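PDB 5U5G: 6-phosphogluconate dehydrogenase from Pseudomonas syringae, which probably catalyses the NADP(H)-dependent reduction of the ketone of (2-oxopropyl)phosphonic acid during biosynthesis of the antibiotic fosfomycin. Local coordinates for residues V4-G9 with A59-C65. Numbering follows the deposited sequence.
With NAP (NADP nicotinamide-adenine-dinucleotide phosphate), chain E.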
loop_
_atom_site.group_PDB
_atom_site.type_symbol
_atom_site.label_atom_id
_atom_site.label_comp_id
_atom_site.label_asym_id
_atom_site.label_seq_id
_atom_site.Cartn_x
_atom_site.Cartn_y
_atom_site.Cartn_z
ATOM N N VAL A 4 -11.029 36.641 -6.016
ATOM C CA VAL A 4 -10.377 36.496 -4.715
ATOM C C VAL A 4 -10.927 35.270 -3.991
ATOM O O VAL A 4 -12.149 35.086 -3.884
ATOM C CB VAL A 4 -10.558 37.768 -3.870
ATOM C CG1 VAL A 4 -9.990 37.565 -2.462
ATOM C CG2 VAL A 4 -9.888 38.950 -4.544
ATOM N N VAL A 5 -10.025 34.436 -3.477
ATOM C CA VAL A 5 -10.388 33.294 -2.644
ATOM C C VAL A 5 -9.835 33.503 -1.237
ATOM O O VAL A 5 -8.724 34.020 -1.066
ATOM C CB VAL A 5 -9.866 31.972 -3.244
ATOM C CG1 VAL A 5 -10.550 31.682 -4.589
ATOM C CG2 VAL A 5 -8.367 32.036 -3.416
ATOM N N GLY A 6 -10.613 33.086 -0.222
ATOM C CA GLY A 6 -10.165 33.105 1.153
ATOM C C GLY A 6 -9.653 31.746 1.599
ATOM O O GLY A 6 -9.963 30.721 0.993
ATOM N N PHE A 7 -8.866 31.743 2.679
ATOM C CA PHE A 7 -8.307 30.497 3.203
ATOM C C PHE A 7 -8.115 30.617 4.707
ATOM O O PHE A 7 -7.422 31.524 5.172
ATOM C CB PHE A 7 -6.980 30.161 2.514
ATOM C CG PHE A 7 -6.653 28.699 2.521
ATOM C CD1 PHE A 7 -6.255 28.068 3.696
ATOM C CD2 PHE A 7 -6.733 27.953 1.354
ATOM C CE1 PHE A 7 -5.959 26.732 3.707
ATOM C CE2 PHE A 7 -6.430 26.614 1.352
ATOM C CZ PHE A 7 -6.047 25.992 2.529
ATOM N N ILE A 8 -8.722 29.697 5.460
ATOM C CA ILE A 8 -8.648 29.660 6.919
ATOM C C ILE A 8 -7.931 28.381 7.331
ATOM O O ILE A 8 -8.352 27.283 6.958
ATOM C CB ILE A 8 -10.049 29.693 7.559
ATOM C CG1 ILE A 8 -10.821 30.939 7.156
ATOM C CG2 ILE A 8 -9.956 29.537 9.067
ATOM C CD1 ILE A 8 -12.362 30.744 7.202
ATOM N N GLY A 9 -6.874 28.515 8.123
ATOM C CA GLY A 9 -6.172 27.344 8.601
ATOM C C GLY A 9 -4.846 27.209 7.894
ATOM O O GLY A 9 -4.762 26.672 6.788
ATOM N N ALA A 59 -13.922 37.877 -0.025
ATOM C CA ALA A 59 -13.944 36.628 -0.774
ATOM C C ALA A 59 -15.310 35.971 -0.678
ATOM O O ALA A 59 -15.885 35.866 0.412
ATOM C CB ALA A 59 -12.843 35.683 -0.278
ATOM N N ARG A 60 -15.833 35.547 -1.827
ATOM C CA ARG A 60 -17.106 34.851 -1.900
ATOM C C ARG A 60 -16.938 33.336 -1.918
ATOM O O ARG A 60 -17.935 32.617 -1.783
ATOM C CB ARG A 60 -17.887 35.310 -3.146
ATOM C CG ARG A 60 -17.949 36.843 -3.309
ATOM C CD ARG A 60 -19.179 37.495 -2.651
ATOM N NE ARG A 60 -19.372 37.146 -1.242
ATOM C CZ ARG A 60 -18.712 37.699 -0.227
ATOM N NH1 ARG A 60 -17.802 38.644 -0.454
ATOM N NH2 ARG A 60 -18.976 37.309 1.019
ATOM N N VAL A 61 -15.710 32.845 -2.112
ATOM C CA VAL A 61 -15.358 31.438 -1.946
ATOM C C VAL A 61 -14.215 31.363 -0.945
ATOM O O VAL A 61 -13.225 32.094 -1.077
ATOM C CB VAL A 61 -14.941 30.769 -3.267
ATOM C CG1 VAL A 61 -14.640 29.286 -3.023
ATOM C CG2 VAL A 61 -16.022 30.922 -4.324
ATOM N N LEU A 62 -14.363 30.496 0.065
ATOM C CA LEU A 62 -13.354 30.309 1.106
ATOM C C LEU A 62 -13.002 28.834 1.241
ATOM O O LEU A 62 -13.870 27.962 1.100
ATOM C CB LEU A 62 -13.824 30.806 2.483
ATOM C CG LEU A 62 -14.579 32.118 2.657
ATOM C CD1 LEU A 62 -14.877 32.315 4.114
ATOM C CD2 LEU A 62 -13.757 33.270 2.139
ATOM N N PHE A 63 -11.732 28.561 1.527
ATOM C CA PHE A 63 -11.286 27.233 1.925
ATOM C C PHE A 63 -11.040 27.205 3.429
ATOM O O PHE A 63 -10.621 28.203 4.026
ATOM C CB PHE A 63 -9.998 26.823 1.200
ATOM C CG PHE A 63 -10.145 26.674 -0.292
ATOM C CD1 PHE A 63 -10.546 25.463 -0.848
ATOM C CD2 PHE A 63 -9.845 27.735 -1.141
ATOM C CE1 PHE A 63 -10.672 25.315 -2.223
ATOM C CE2 PHE A 63 -9.977 27.604 -2.519
ATOM C CZ PHE A 63 -10.392 26.385 -3.061
ATOM N N VAL A 64 -11.301 26.047 4.030
ATOM C CA VAL A 64 -11.052 25.788 5.445
ATOM C C VAL A 64 -10.178 24.545 5.536
ATOM O O VAL A 64 -10.495 23.517 4.924
ATOM C CB VAL A 64 -12.362 25.579 6.234
ATOM C CG1 VAL A 64 -12.071 25.246 7.709
ATOM C CG2 VAL A 64 -13.262 26.792 6.120
ATOM N N CYS A 65 -9.082 24.634 6.304
ATOM C CA CYS A 65 -8.204 23.472 6.474
ATOM C C CYS A 65 -7.639 23.509 7.899
ATOM O O CYS A 65 -6.527 23.976 8.159
ATOM C CB CYS A 65 -7.088 23.432 5.434
ATOM S SG CYS A 65 -6.213 21.870 5.460
HETATM P PA NAP E . -1.863 21.255 11.711
HETATM O O1A NAP E . -1.867 20.745 13.104
HETATM O O2A NAP E . -0.576 21.386 10.935
HETATM O O5B NAP E . -2.647 22.718 11.647
HETATM C C5B NAP E . -3.880 22.563 12.306
HETATM C C4B NAP E . -4.725 23.807 11.956
HETATM O O4B NAP E . -5.951 23.825 12.686
HETATM C C3B NAP E . -3.904 25.105 12.287
HETATM O O3B NAP E . -4.242 26.101 11.372
HETATM C C2B NAP E . -4.506 25.477 13.656
HETATM O O2B NAP E . -4.485 26.787 13.955
HETATM C C1B NAP E . -6.005 25.067 13.363
HETATM N N9A NAP E . -6.700 24.922 14.627
HETATM C C8A NAP E . -6.704 23.832 15.522
HETATM N N7A NAP E . -7.450 24.064 16.637
HETATM C C5A NAP E . -7.932 25.366 16.444
HETATM C C6A NAP E . -8.754 26.197 17.227
HETATM N N6A NAP E . -9.251 25.763 18.431
HETATM N N1A NAP E . -9.083 27.450 16.823
HETATM C C2A NAP E . -8.566 27.840 15.616
HETATM N N3A NAP E . -7.783 27.169 14.761
HETATM C C4A NAP E . -7.473 25.911 15.203
HETATM O O3 NAP E . -2.844 20.119 11.044
HETATM P PN NAP E . -2.582 19.833 9.491
HETATM O O1N NAP E . -2.527 21.059 8.667
HETATM O O2N NAP E . -1.705 18.626 9.244
HETATM O O5D NAP E . -4.113 19.136 9.027
HETATM C C5D NAP E . -5.070 20.081 8.845
HETATM C C4D NAP E . -6.272 19.369 8.253
HETATM O O4D NAP E . -5.900 18.728 7.006
HETATM C C3D NAP E . -6.731 18.213 9.237
HETATM O O3D NAP E . -8.128 18.131 9.205
HETATM C C2D NAP E . -6.100 16.978 8.633
HETATM O O2D NAP E . -6.831 15.803 8.871
HETATM C C1D NAP E . -6.197 17.341 7.115
HETATM N N1N NAP E . -5.211 16.622 6.334
HETATM C C2N NAP E . -3.822 16.699 6.623
HETATM C C3N NAP E . -2.933 16.055 5.789
HETATM C C7N NAP E . -1.491 16.139 6.036
HETATM O O7N NAP E . -0.658 15.617 5.293
HETATM N N7N NAP E . -1.021 16.874 7.110
HETATM C C4N NAP E . -3.388 15.304 4.565
HETATM C C5N NAP E . -4.840 15.277 4.383
HETATM C C6N NAP E . -5.669 15.886 5.230
HETATM P P2B NAP E . -2.919 27.383 14.732
HETATM O O1X NAP E . -2.053 27.391 13.511
HETATM O O2X NAP E . -3.335 28.746 15.293
HETATM O O3X NAP E . -2.700 26.272 15.730
HETATM O O HOH W 1 -14.541 36.170 -4.201
#
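At the centre of the Rossmann-type nucleotide-binding domain, strands 5-8 and 61-64 run side by side in parallel, their backbones laddered by G6 and I8. The amide of G6 reaches V61 O at 2.9 Å, and its carbonyl takes the amide of F63 from above the carbonyl plane. Two residues on, I8 N bonds to F63 O, and C65 N meets I8 O at 2.8 Å, almost straight on along the C=O direction. At the start of the pair a water accepts the amide of R60 and donates to V4 O, bridging the two segments beside the first residues of the pair. A59, just past helix 52-58, brings its CB to 3.4 Å from G6 N, while L62 CD2 lies 3.7 Å from G6 CA, close against the bare alpha carbon.

Strand 5-8 is central, with 28-31 on one side and 61-64 on the other, so this pair joins the two halves of the Rossmann-type sheet (order 3-2-1-4-5-6); it leads through G9, first glycine of a GxGxxG pattern, into helix 12-23. One face carries F7 and F63. With CG anti to the backbone N (chi1 -155°), the F7 ring leans across F63, its CD2 3.5 Å from F63 CB; the two rings lie obliquely, planes 31° apart. F7 CE1 also touches C65 CB at 3.9 Å, and the ring packs on I17, C18 and L21 of helix 12-23. On the other face I8 CD1 lies 4.2 Å from V64 CG2, the two side chains side by side and pointing the same way, and helix 52-58 covers I8 and L62. Both strands finish at the NADP: C65 SG lies 3.5 Å from O4D of the nicotinamide ribose, and G9 CA approaches O3B of the adenosine ribose.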